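PDB 1CBY: type-2Aa cytolytic delta-endotoxin from Bacillus thuringiensis serovar kyushuensis, which kills the larvae of dipteran insects by making pores in the epithelial cell membrane of the midgut, after conversion from an inactive dimeric protoxin to an active monomer. Local coordinates for residues I107-M110 and V111-L114; Q200-L203 and F204-I207; N127-S130 and F131-V135; T144-D147 and T148-D151; A231-V234 and D235-V239. One frame throughout, in Å; residues are numbered along the deposited sequence.

Overall arrangement
The five contacts are all local, and along the chain they follow in the order 1, 3, 4, 2, 5. Contact 1 opens helix 107-122 and contact 3 opens helix 129-141, the next helix along; their centres lie about 16 Å apart. Contact 4 is in the loop between helix 129-141 and strand 155-158, and contact 2 leads from helix 199-202 toward strand 210-225. These two touch, with centres about 9 Å apart, and contact 1 packs on both. Contact 5, on helix 233-237, lies about 38 Å from contacts 1 and 2, centre to centre, across the chain's centre. Contacts 2 to 5 all reach the second subunit, so the protoxin dimer is held at several separate places.

Contact 1: I107-M110 and V111-L114; sequences ISVM and VEQL
Residues 107-110 and 111-114 form one unbroken run of alpha-helix, the first two turns of helix 107-122, and Ile-107 meets Val-111 one turn on. Val-111 N donates to Ile-107 O at 3.0 Å. The bond from Leu-114 N to Met-110 O, 3.1 Å long, is almost perfectly straight at 178°, while the one from Gln-113 N to Val-109 O between them is weak.

On the buried side two apolar pairs repeat the same four-residue spacing. Ile-107 and Val-111 cross at a slant, methyl CG2 of the first lying 4.2 Å from CG2 of the second. Met-110 and Leu-114 instead run side by side in the same direction, with Met-110 CG 4.0 Å from Leu-114 CD1. Met-110 reaches out with CG anti to the backbone N (chi1 179°), then bends at chi3. Its neighbours include Ile-101 of strand 90-102 and Tyr-213 and Val-215 of strand 210-225, whereas Val-111 packs on Glu-136, Ile-139 and Lys-140 of helix 129-141.

Glu-112 lies on the exposed side, its CB 3.4 Å from Val-109 O. The buried branches of Ile-107, Met-110, Val-111 and Leu-114 thus face the sheet and helix 129-141, with Val-109 and Glu-112 on the outer side.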
loop_
_atom_site.group_PDB
_atom_site.type_symbol
_atom_site.label_atom_id
_atom_site.label_comp_id
_atom_site.label_asym_id
_atom_site.label_seq_id
_atom_site.Cartn_x
_atom_site.Cartn_y
_atom_site.Cartn_z
ATOM N N ILE A 107 -7.477 10.915 17.077
ATOM C CA ILE A 107 -7.527 10.129 15.850
ATOM C C ILE A 107 -7.561 8.622 16.097
ATOM O O ILE A 107 -8.302 7.903 15.422
ATOM C CB ILE A 107 -6.380 10.512 14.882
ATOM C CG1 ILE A 107 -6.497 12.000 14.516
ATOM C CG2 ILE A 107 -6.436 9.656 13.618
ATOM C CD1 ILE A 107 -5.343 12.536 13.705
ATOM N N SER A 108 -6.812 8.149 17.089
ATOM C CA SER A 108 -6.799 6.720 17.401
ATOM C C SER A 108 -8.218 6.201 17.627
ATOM O O SER A 108 -8.662 5.261 16.966
ATOM C CB SER A 108 -5.952 6.450 18.646
ATOM O OG SER A 108 -6.442 7.178 19.759
ATOM N N VAL A 109 -8.945 6.866 18.514
ATOM C CA VAL A 109 -10.307 6.468 18.837
ATOM C C VAL A 109 -11.225 6.517 17.626
ATOM O O VAL A 109 -12.061 5.626 17.438
ATOM C CB VAL A 109 -10.904 7.354 19.949
ATOM C CG1 VAL A 109 -12.231 6.780 20.411
ATOM C CG2 VAL A 109 -9.934 7.463 21.120
ATOM N N MET A 110 -11.062 7.545 16.798
ATOM C CA MET A 110 -11.893 7.714 15.603
ATOM C C MET A 110 -11.735 6.571 14.610
ATOM O O MET A 110 -12.719 6.101 14.038
ATOM C CB MET A 110 -11.596 9.055 14.928
ATOM C CG MET A 110 -12.393 9.307 13.658
ATOM S SD MET A 110 -12.357 11.043 13.181
ATOM C CE MET A 110 -10.612 11.308 12.996
ATOM N N VAL A 111 -10.507 6.102 14.426
ATOM C CA VAL A 111 -10.247 5.004 13.500
ATOM C C VAL A 111 -11.048 3.753 13.881
ATOM O O VAL A 111 -11.557 3.039 13.010
ATOM C CB VAL A 111 -8.741 4.673 13.452
ATOM C CG1 VAL A 111 -8.487 3.445 12.593
ATOM C CG2 VAL A 111 -7.980 5.856 12.901
ATOM N N GLU A 112 -11.166 3.505 15.184
ATOM C CA GLU A 112 -11.904 2.355 15.698
ATOM C C GLU A 112 -13.383 2.452 15.366
ATOM O O GLU A 112 -13.990 1.475 14.933
ATOM C CB GLU A 112 -11.716 2.226 17.207
ATOM C CG GLU A 112 -10.301 1.848 17.623
ATOM C CD GLU A 112 -10.122 1.814 19.131
ATOM O OE1 GLU A 112 -10.803 2.590 19.840
ATOM O OE2 GLU A 112 -9.294 1.012 19.607
ATOM N N GLN A 113 -13.967 3.628 15.564
ATOM C CA GLN A 113 -15.378 3.822 15.257
ATOM C C GLN A 113 -15.632 3.529 13.783
ATOM O O GLN A 113 -16.490 2.713 13.444
ATOM C CB GLN A 113 -15.809 5.257 15.563
ATOM C CG GLN A 113 -16.991 5.373 16.515
ATOM C CD GLN A 113 -18.257 4.687 16.019
ATOM O OE1 GLN A 113 -19.169 5.336 15.507
ATOM N NE2 GLN A 113 -18.333 3.376 16.207
ATOM N N LEU A 114 -14.853 4.170 12.916
ATOM C CA LEU A 114 -14.993 4.001 11.473
ATOM C C LEU A 114 -14.786 2.555 11.025
ATOM O O LEU A 114 -15.507 2.064 10.154
ATOM C CB LEU A 114 -14.030 4.932 10.732
ATOM C CG LEU A 114 -14.155 6.428 11.052
ATOM C CD1 LEU A 114 -13.084 7.195 10.316
ATOM C CD2 LEU A 114 -15.531 6.951 10.685
#

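Contact 2: Q200-L203 and F204-I207; sequences QKVL and FFTI
The ring of Phe-205 lies across the backbone of Val-202, with Val-202 CA over the centre of one face, 3.9 Å from the ring centroid and 10° off the normal. On the same face as this CH-pi contact, Val-202 CG2 is displaced toward Phe-205 CE2, 4.2 Å from it. Lys-201 O approaches the same ring obliquely, 3.3 Å from Phe-205 CD1.

Phe-204 folds back over the preceding turn in a different way. Gln-200 O meets its edge in the ring plane, 3.4 Å from Phe-204 CD2, and Leu-203 O lies over one face. With CG beside the backbone N (chi1 -64°), the Phe-204 ring turns back along the chain and brings CD2 within 3.9 Å of Leu-203 CB.

Both rings are positioned by the backbone, which makes a type I beta turn from Val-202 to Phe-205. The bond from Phe-205 N to Val-202 O, 3.0 Å, closes this turn; Phe-204 N to Lys-201 O, 3.1 Å, closes the one before it. Farther out, a water can bridge Leu-203 O and Phe-205 O.

The turn carries the chain out of helix 199-202 toward strand 210-225. Val-202 rests on Leu-146 and Val-197, Phe-205 on Ile-107 of helix 107-122, and beyond them Thr-206 packs on Lys-208 of the second subunit.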
loop_
_atom_site.group_PDB
_atom_site.type_symbol
_atom_site.label_atom_id
_atom_site.label_comp_id
_atom_site.label_asym_id
_atom_site.label_seq_id
_atom_site.Cartn_x
_atom_site.Cartn_y
_atom_site.Cartn_z
ATOM N N GLN A 200 -1.161 23.110 7.722
ATOM C CA GLN A 200 0.220 22.822 8.114
ATOM C C GLN A 200 0.289 21.921 9.336
ATOM O O GLN A 200 1.235 21.150 9.490
ATOM C CB GLN A 200 1.015 24.104 8.368
ATOM C CG GLN A 200 1.750 24.627 7.144
ATOM C CD GLN A 200 2.802 23.658 6.617
ATOM O OE1 GLN A 200 3.862 23.476 7.221
ATOM N NE2 GLN A 200 2.521 23.051 5.474
ATOM N N LYS A 201 -0.702 22.039 10.215
ATOM C CA LYS A 201 -0.763 21.209 11.412
ATOM C C LYS A 201 -1.355 19.842 11.058
ATOM O O LYS A 201 -0.815 18.803 11.443
ATOM C CB LYS A 201 -1.573 21.903 12.509
ATOM C CG LYS A 201 -0.866 23.128 13.070
ATOM C CD LYS A 201 -1.533 23.668 14.320
ATOM C CE LYS A 201 -0.694 24.784 14.924
ATOM N NZ LYS A 201 -1.284 25.334 16.178
ATOM N N VAL A 202 -2.423 19.852 10.265
ATOM C CA VAL A 202 -3.082 18.625 9.827
ATOM C C VAL A 202 -2.104 17.692 9.103
ATOM O O VAL A 202 -2.081 16.485 9.358
ATOM C CB VAL A 202 -4.275 18.933 8.889
ATOM C CG1 VAL A 202 -4.843 17.655 8.310
ATOM C CG2 VAL A 202 -5.355 19.659 9.644
ATOM N N LEU A 203 -1.273 18.256 8.235
ATOM C CA LEU A 203 -0.302 17.472 7.472
ATOM C C LEU A 203 0.629 16.626 8.337
ATOM O O LEU A 203 1.129 15.591 7.885
ATOM C CB LEU A 203 0.541 18.386 6.574
ATOM C CG LEU A 203 -0.121 19.098 5.393
ATOM C CD1 LEU A 203 0.911 19.985 4.704
ATOM C CD2 LEU A 203 -0.695 18.087 4.414
ATOM N N PHE A 204 0.875 17.068 9.566
ATOM C CA PHE A 204 1.763 16.344 10.465
ATOM C C PHE A 204 1.073 15.732 11.681
ATOM O O PHE A 204 1.690 15.517 12.724
ATOM C CB PHE A 204 2.942 17.229 10.867
ATOM C CG PHE A 204 3.817 17.605 9.709
ATOM C CD1 PHE A 204 4.834 16.757 9.289
ATOM C CD2 PHE A 204 3.583 18.777 8.995
ATOM C CE1 PHE A 204 5.603 17.063 8.171
ATOM C CE2 PHE A 204 4.345 19.094 7.878
ATOM C CZ PHE A 204 5.357 18.234 7.463
ATOM N N PHE A 205 -0.209 15.425 11.514
ATOM C CA PHE A 205 -1.012 14.799 12.552
ATOM C C PHE A 205 -0.613 13.333 12.750
ATOM O O PHE A 205 -0.288 12.624 11.795
ATOM C CB PHE A 205 -2.486 14.858 12.161
ATOM C CG PHE A 205 -3.223 16.023 12.739
ATOM C CD1 PHE A 205 -2.562 16.975 13.513
ATOM C CD2 PHE A 205 -4.597 16.148 12.543
ATOM C CE1 PHE A 205 -3.260 18.038 14.085
ATOM C CE2 PHE A 205 -5.302 17.204 13.110
ATOM C CZ PHE A 205 -4.633 18.151 13.885
ATOM N N THR A 206 -0.667 12.877 13.993
ATOM C CA THR A 206 -0.336 11.497 14.325
ATOM C C THR A 206 -1.560 10.833 14.969
ATOM O O THR A 206 -2.531 11.506 15.316
ATOM C CB THR A 206 0.866 11.420 15.292
ATOM O OG1 THR A 206 0.548 12.096 16.513
ATOM C CG2 THR A 206 2.096 12.061 14.671
ATOM N N ILE A 207 -1.511 9.513 15.116
ATOM C CA ILE A 207 -2.598 8.738 15.716
ATOM C C ILE A 207 -3.008 9.267 17.096
ATOM O O ILE A 207 -4.172 9.143 17.504
ATOM C CB ILE A 207 -2.184 7.241 15.819
ATOM C CG1 ILE A 207 -2.231 6.584 14.438
ATOM C CG2 ILE A 207 -3.082 6.479 16.769
ATOM C CD1 ILE A 207 -3.624 6.512 13.844
HETATM O O HOH W 1 1.472 12.810 9.421
#

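Contact 3: N127-S130 and F131-V135; sequences NSTS and FWNSV
The indole of Trp-132 is approached obliquely by Ser-128 O, 3.1 Å from Trp-132 CD1, and the same oxygen accepts from Trp-132 N in a bond with an angle of 178°. Phe-131 CD2 stands over the centre of one indole face, 3.7 Å above its plane, while Trp-132 NE1 lies at the Phe-131 edge in that ring's plane. One face of the Phe-131 ring carries Val-135 CG2, offset toward the rim. The indole N-H is satisfied by Ile-126 O, which, with the packing on Phe-131, helps to fix the rotation of the indole.

Ser-128 is the N-cap of helix 129-141. Its OG, anti to the backbone N (chi1 -170°), accepts a weak capping bond from Phe-131 N at 3.5 Å and is held more firmly by Tyr-48 OH. Phe-131 and Trp-132 pack on Leu-122 of helix 107-122, so these rings form part of the seam between the two helices.

Thr-129 and Asn-133 lie side by side, with Thr-129 CG2 3.8 Å from Asn-133 OD1. One residue on, Ser-130 O is gripped twice, by Ser-134 N at 2.9 Å and by Ser-134 OG at 3.0 Å, the hydroxyl sitting 40° above the carbonyl plane.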
loop_
_atom_site.group_PDB
_atom_site.type_symbol
_atom_site.label_atom_id
_atom_site.label_comp_id
_atom_site.label_asym_id
_atom_site.label_seq_id
_atom_site.Cartn_x
_atom_site.Cartn_y
_atom_site.Cartn_z
ATOM N N ASN A 127 -12.963 -13.269 7.402
ATOM C CA ASN A 127 -12.028 -13.776 8.401
ATOM C C ASN A 127 -10.616 -13.664 7.865
ATOM O O ASN A 127 -10.161 -14.527 7.105
ATOM C CB ASN A 127 -12.330 -15.237 8.745
ATOM C CG ASN A 127 -13.453 -15.375 9.739
ATOM O OD1 ASN A 127 -13.325 -14.968 10.893
ATOM N ND2 ASN A 127 -14.566 -15.945 9.298
ATOM N N SER A 128 -9.953 -12.560 8.194
ATOM C CA SER A 128 -8.583 -12.338 7.757
ATOM C C SER A 128 -7.931 -11.208 8.536
ATOM O O SER A 128 -8.374 -10.067 8.470
ATOM C CB SER A 128 -8.543 -12.030 6.262
ATOM O OG SER A 128 -7.209 -12.041 5.783
ATOM N N THR A 129 -6.874 -11.530 9.274
ATOM C CA THR A 129 -6.143 -10.536 10.053
ATOM C C THR A 129 -5.572 -9.497 9.093
ATOM O O THR A 129 -5.758 -8.296 9.284
ATOM C CB THR A 129 -4.993 -11.193 10.845
ATOM O OG1 THR A 129 -5.516 -12.262 11.645
ATOM C CG2 THR A 129 -4.309 -10.179 11.753
ATOM N N SER A 130 -4.928 -9.977 8.033
ATOM C CA SER A 130 -4.343 -9.105 7.025
ATOM C C SER A 130 -5.376 -8.143 6.448
ATOM O O SER A 130 -5.111 -6.949 6.338
ATOM C CB SER A 130 -3.721 -9.925 5.898
ATOM O OG SER A 130 -2.601 -10.667 6.355
ATOM N N PHE A 131 -6.556 -8.652 6.108
ATOM C CA PHE A 131 -7.594 -7.796 5.548
ATOM C C PHE A 131 -7.969 -6.676 6.501
ATOM O O PHE A 131 -7.921 -5.500 6.129
ATOM C CB PHE A 131 -8.846 -8.584 5.171
ATOM C CG PHE A 131 -9.993 -7.712 4.729
ATOM C CD1 PHE A 131 -9.959 -7.064 3.495
ATOM C CD2 PHE A 131 -11.093 -7.513 5.560
ATOM C CE1 PHE A 131 -11.003 -6.229 3.095
ATOM C CE2 PHE A 131 -12.144 -6.678 5.170
ATOM C CZ PHE A 131 -12.096 -6.035 3.932
ATOM N N TRP A 132 -8.324 -7.028 7.731
ATOM C CA TRP A 132 -8.706 -6.020 8.710
ATOM C C TRP A 132 -7.566 -5.072 9.079
ATOM O O TRP A 132 -7.802 -3.949 9.535
ATOM C CB TRP A 132 -9.339 -6.679 9.931
ATOM C CG TRP A 132 -10.643 -7.292 9.580
ATOM C CD1 TRP A 132 -10.934 -8.621 9.520
ATOM C CD2 TRP A 132 -11.824 -6.600 9.159
ATOM N NE1 TRP A 132 -12.219 -8.803 9.076
ATOM C CE2 TRP A 132 -12.790 -7.581 8.845
ATOM C CE3 TRP A 132 -12.157 -5.246 9.009
ATOM C CZ2 TRP A 132 -14.067 -7.254 8.389
ATOM C CZ3 TRP A 132 -13.428 -4.919 8.556
ATOM C CH2 TRP A 132 -14.368 -5.923 8.250
ATOM N N ASN A 133 -6.333 -5.514 8.861
ATOM C CA ASN A 133 -5.175 -4.670 9.122
ATOM C C ASN A 133 -5.097 -3.669 7.975
ATOM O O ASN A 133 -4.800 -2.497 8.187
ATOM C CB ASN A 133 -3.888 -5.495 9.188
ATOM C CG ASN A 133 -3.642 -6.096 10.564
ATOM O OD1 ASN A 133 -2.745 -6.922 10.730
ATOM N ND2 ASN A 133 -4.428 -5.685 11.556
ATOM N N SER A 134 -5.395 -4.133 6.763
ATOM C CA SER A 134 -5.389 -3.277 5.582
ATOM C C SER A 134 -6.455 -2.213 5.775
ATOM O O SER A 134 -6.214 -1.029 5.552
ATOM C CB SER A 134 -5.693 -4.083 4.319
ATOM O OG SER A 134 -4.686 -5.055 4.090
ATOM N N VAL A 135 -7.624 -2.640 6.239
ATOM C CA VAL A 135 -8.725 -1.725 6.488
ATOM C C VAL A 135 -8.341 -0.665 7.513
ATOM O O VAL A 135 -8.567 0.523 7.291
ATOM C CB VAL A 135 -9.978 -2.469 6.978
ATOM C CG1 VAL A 135 -11.019 -1.478 7.459
ATOM C CG2 VAL A 135 -10.548 -3.312 5.855
#

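Contact 4: T144-D147 and T148-D151; sequences TNLD and TQID
Asp-147 and Thr-148 stand side by side and point the same way from a short 3-10 turn in the loop between helix 129-141 and strand 155-158. Asp-147 CG sits between its own backbone N and carbonyl carbon (chi1 62°), which swings the carboxylate alongside the next residue and brings OD1 3.3 Å from Thr-148 OG1. Both polar ends are directed to one cation: Lys-140 NZ of the second subunit makes a salt bridge with Asp-147 OD2 and a hydrogen bond with Thr-148 OG1. The carboxylate is thus held at the dimer interface, and the lysine would be expected to favour its charged form.

Leu-146 instead lies across Gln-149 at the amide end, with Leu-146 CD2 3.9 Å from Gln-149 NE2. The Gln-149 chain runs extended beyond CG, so that its amide reaches back along the loop. Gly-141 O takes a bond from NE2, and OE1 accepts from both Tyr-169 OH and Trp-154 NE1, which together fix the rotation of the amide.

The backbone bonds follow the three-residue spacing of a 3-10 turn, Gln-149 N to Leu-146 O being 2.8 Å. Asn-145 O receives Thr-148 N at 3.1 Å and, weakly, Gln-149 NE2 at 3.4 Å.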
loop_
_atom_site.group_PDB
_atom_site.type_symbol
_atom_site.label_atom_id
_atom_site.label_comp_id
_atom_site.label_asym_id
_atom_site.label_seq_id
_atom_site.Cartn_x
_atom_site.Cartn_y
_atom_site.Cartn_z
ATOM N N THR A 144 -3.942 10.604 8.952
ATOM C CA THR A 144 -2.535 10.809 9.293
ATOM C C THR A 144 -1.626 10.607 8.086
ATOM O O THR A 144 -2.012 9.983 7.093
ATOM C CB THR A 144 -2.059 9.861 10.459
ATOM O OG1 THR A 144 -2.351 8.492 10.139
ATOM C CG2 THR A 144 -2.737 10.226 11.774
ATOM N N ASN A 145 -0.414 11.146 8.183
ATOM C CA ASN A 145 0.573 11.046 7.118
ATOM C C ASN A 145 0.080 11.644 5.812
ATOM O O ASN A 145 0.466 11.200 4.730
ATOM C CB ASN A 145 1.012 9.595 6.913
ATOM C CG ASN A 145 1.897 9.095 8.033
ATOM O OD1 ASN A 145 2.670 9.855 8.621
ATOM N ND2 ASN A 145 1.792 7.809 8.339
ATOM N N LEU A 146 -0.742 12.684 5.924
ATOM C CA LEU A 146 -1.287 13.367 4.761
ATOM C C LEU A 146 -0.177 14.103 4.024
ATOM O O LEU A 146 -0.269 14.337 2.822
ATOM C CB LEU A 146 -2.392 14.334 5.172
ATOM C CG LEU A 146 -3.688 13.676 5.650
ATOM C CD1 LEU A 146 -4.712 14.750 5.983
ATOM C CD2 LEU A 146 -4.224 12.747 4.575
ATOM N N ASP A 147 0.896 14.417 4.742
ATOM C CA ASP A 147 2.045 15.103 4.159
ATOM C C ASP A 147 2.683 14.265 3.047
ATOM O O ASP A 147 3.257 14.803 2.101
ATOM C CB ASP A 147 3.086 15.398 5.245
ATOM C CG ASP A 147 3.636 14.142 5.886
ATOM O OD1 ASP A 147 2.835 13.249 6.219
ATOM O OD2 ASP A 147 4.868 14.041 6.054
ATOM N N THR A 148 2.560 12.948 3.163
ATOM C CA THR A 148 3.120 12.023 2.188
ATOM C C THR A 148 2.088 11.717 1.103
ATOM O O THR A 148 2.351 10.945 0.185
ATOM C CB THR A 148 3.539 10.697 2.870
ATOM O OG1 THR A 148 4.140 10.973 4.144
ATOM C CG2 THR A 148 4.552 9.958 2.022
ATOM N N GLN A 149 0.910 12.319 1.215
ATOM C CA GLN A 149 -0.152 12.085 0.244
ATOM C C GLN A 149 -0.573 13.359 -0.474
ATOM O O GLN A 149 -1.640 13.411 -1.103
ATOM C CB GLN A 149 -1.369 11.493 0.936
ATOM C CG GLN A 149 -1.114 10.199 1.657
ATOM C CD GLN A 149 -2.363 9.704 2.329
ATOM O OE1 GLN A 149 -3.390 9.520 1.682
ATOM N NE2 GLN A 149 -2.298 9.530 3.638
ATOM N N ILE A 150 0.246 14.397 -0.364
ATOM C CA ILE A 150 -0.078 15.653 -1.008
ATOM C C ILE A 150 0.157 15.540 -2.518
ATOM O O ILE A 150 1.170 14.995 -2.966
ATOM C CB ILE A 150 0.699 16.839 -0.374
ATOM C CG1 ILE A 150 0.072 18.164 -0.806
ATOM C CG2 ILE A 150 2.172 16.778 -0.740
ATOM C CD1 ILE A 150 0.531 19.354 0.008
ATOM N N ASP A 151 -0.850 15.965 -3.276
ATOM C CA ASP A 151 -0.858 15.956 -4.735
ATOM C C ASP A 151 -1.288 14.631 -5.357
ATOM O O ASP A 151 -1.112 14.413 -6.556
ATOM C CB ASP A 151 0.480 16.434 -5.305
ATOM C CG ASP A 151 0.780 17.885 -4.952
ATOM O OD1 ASP A 151 -0.165 18.629 -4.603
ATOM O OD2 ASP A 151 1.964 18.282 -5.021
#

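Contact 5: A231-V234 and D235-V239; sequences APIV and DIFNV
Pro-232 overlaps the carboxylate of Asp-235, which lies across its ring: Pro-232 CG and Asp-235 OD2 are 3.6 Å apart, and Pro-232 CB lies at the same distance from Asp-235 CG. Asp-235 CG is beside its backbone N (chi1 -69°), and this turns the acid back over the proline. Its OD1 has a weak hydrogen bond to Asn-230 ND2 of the second subunit.

Pro-232 takes the N-cap position of the short helix 233-237, near the C-terminal end of the modelled chain. Its carbonyl oxygen accepts from Ile-236 N at 3.1 Å, and the next bond, from Phe-237 N to Ile-233 O, is weak at 3.3 Å. Ala-231, just before the cap, sets CB 4.1 Å from Ile-236 CG1.

Ile-233 and Phe-237 meet across one turn, with CG1 of the isoleucine 3.9 Å from CE1 of the ring. Ile-233 O lies at the ring edge, near its plane, 3.2 Å from Phe-237 CD1. Ile-236 and Phe-237, both buried, pack on Leu-58 of helix 54-63, while Ile-233 touches Ile-236 of the second subunit. Phe-237 O accepts a hydrogen bond from the hydroxyl of Ser-38, the residue at which N-terminal proteolytic processing stops.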
loop_
_atom_site.group_PDB
_atom_site.type_symbol
_atom_site.label_atom_id
_atom_site.label_comp_id
_atom_site.label_asym_id
_atom_site.label_seq_id
_atom_site.Cartn_x
_atom_site.Cartn_y
_atom_site.Cartn_z
ATOM N N ALA A 231 -6.965 -13.213 -18.720
ATOM C CA ALA A 231 -6.643 -12.369 -19.869
ATOM C C ALA A 231 -5.215 -11.852 -19.800
ATOM O O ALA A 231 -4.581 -11.916 -18.749
ATOM C CB ALA A 231 -7.611 -11.198 -19.923
ATOM N N PRO A 232 -4.665 -11.389 -20.936
ATOM C CA PRO A 232 -3.296 -10.861 -20.968
ATOM C C PRO A 232 -3.223 -9.656 -20.030
ATOM O O PRO A 232 -4.003 -8.706 -20.166
ATOM C CB PRO A 232 -3.133 -10.453 -22.429
ATOM C CG PRO A 232 -3.956 -11.452 -23.139
ATOM C CD PRO A 232 -5.210 -11.473 -22.301
ATOM N N ILE A 233 -2.292 -9.702 -19.082
ATOM C CA ILE A 233 -2.140 -8.645 -18.087
ATOM C C ILE A 233 -2.224 -7.214 -18.620
ATOM O O ILE A 233 -2.893 -6.368 -18.020
ATOM C CB ILE A 233 -0.869 -8.855 -17.232
ATOM C CG1 ILE A 233 -0.872 -7.891 -16.048
ATOM C CG2 ILE A 233 0.386 -8.700 -18.079
ATOM C CD1 ILE A 233 0.277 -8.106 -15.093
ATOM N N VAL A 234 -1.606 -6.946 -19.766
ATOM C CA VAL A 234 -1.649 -5.598 -20.332
ATOM C C VAL A 234 -3.070 -5.260 -20.773
ATOM O O VAL A 234 -3.554 -4.153 -20.535
ATOM C CB VAL A 234 -0.686 -5.431 -21.531
ATOM C CG1 VAL A 234 -0.760 -4.010 -22.062
ATOM C CG2 VAL A 234 0.744 -5.768 -21.114
ATOM N N ASP A 235 -3.747 -6.228 -21.378
ATOM C CA ASP A 235 -5.114 -6.022 -21.839
ATOM C C ASP A 235 -5.962 -5.576 -20.663
ATOM O O ASP A 235 -6.802 -4.687 -20.793
ATOM C CB ASP A 235 -5.700 -7.318 -22.415
ATOM C CG ASP A 235 -5.051 -7.737 -23.729
ATOM O OD1 ASP A 235 -3.954 -7.235 -24.066
ATOM O OD2 ASP A 235 -5.647 -8.588 -24.427
ATOM N N ILE A 236 -5.709 -6.176 -19.507
ATOM C CA ILE A 236 -6.457 -5.845 -18.301
ATOM C C ILE A 236 -6.315 -4.367 -17.937
ATOM O O ILE A 236 -7.311 -3.675 -17.744
ATOM C CB ILE A 236 -6.033 -6.750 -17.105
ATOM C CG1 ILE A 236 -6.419 -8.205 -17.394
ATOM C CG2 ILE A 236 -6.694 -6.284 -15.812
ATOM C CD1 ILE A 236 -6.061 -9.173 -16.297
ATOM N N PHE A 237 -5.087 -3.866 -17.910
ATOM C CA PHE A 237 -4.862 -2.470 -17.558
ATOM C C PHE A 237 -5.182 -1.451 -18.653
ATOM O O PHE A 237 -5.060 -0.248 -18.435
ATOM C CB PHE A 237 -3.449 -2.282 -17.010
ATOM C CG PHE A 237 -3.232 -2.950 -15.679
ATOM C CD1 PHE A 237 -2.824 -4.278 -15.607
ATOM C CD2 PHE A 237 -3.478 -2.263 -14.494
ATOM C CE1 PHE A 237 -2.667 -4.912 -14.374
ATOM C CE2 PHE A 237 -3.323 -2.892 -13.258
ATOM C CZ PHE A 237 -2.918 -4.217 -13.199
ATOM N N ASN A 238 -5.593 -1.924 -19.825
ATOM C CA ASN A 238 -5.956 -1.029 -20.927
ATOM C C ASN A 238 -7.423 -0.632 -20.842
ATOM O O ASN A 238 -7.870 0.278 -21.542
ATOM C CB ASN A 238 -5.705 -1.689 -22.285
ATOM C CG ASN A 238 -4.275 -1.531 -22.772
ATOM O OD1 ASN A 238 -3.933 -2.000 -23.857
ATOM N ND2 ASN A 238 -3.435 -0.868 -21.984
ATOM N N VAL A 239 -8.180 -1.346 -20.015
ATOM C CA VAL A 239 -9.604 -1.072 -19.846
ATOM C C VAL A 239 -9.795 0.342 -19.298
ATOM O O VAL A 239 -9.077 0.769 -18.395
ATOM C CB VAL A 239 -10.265 -2.112 -18.896
ATOM C CG1 VAL A 239 -11.740 -1.794 -18.691
ATOM C CG2 VAL A 239 -10.104 -3.525 -19.458
#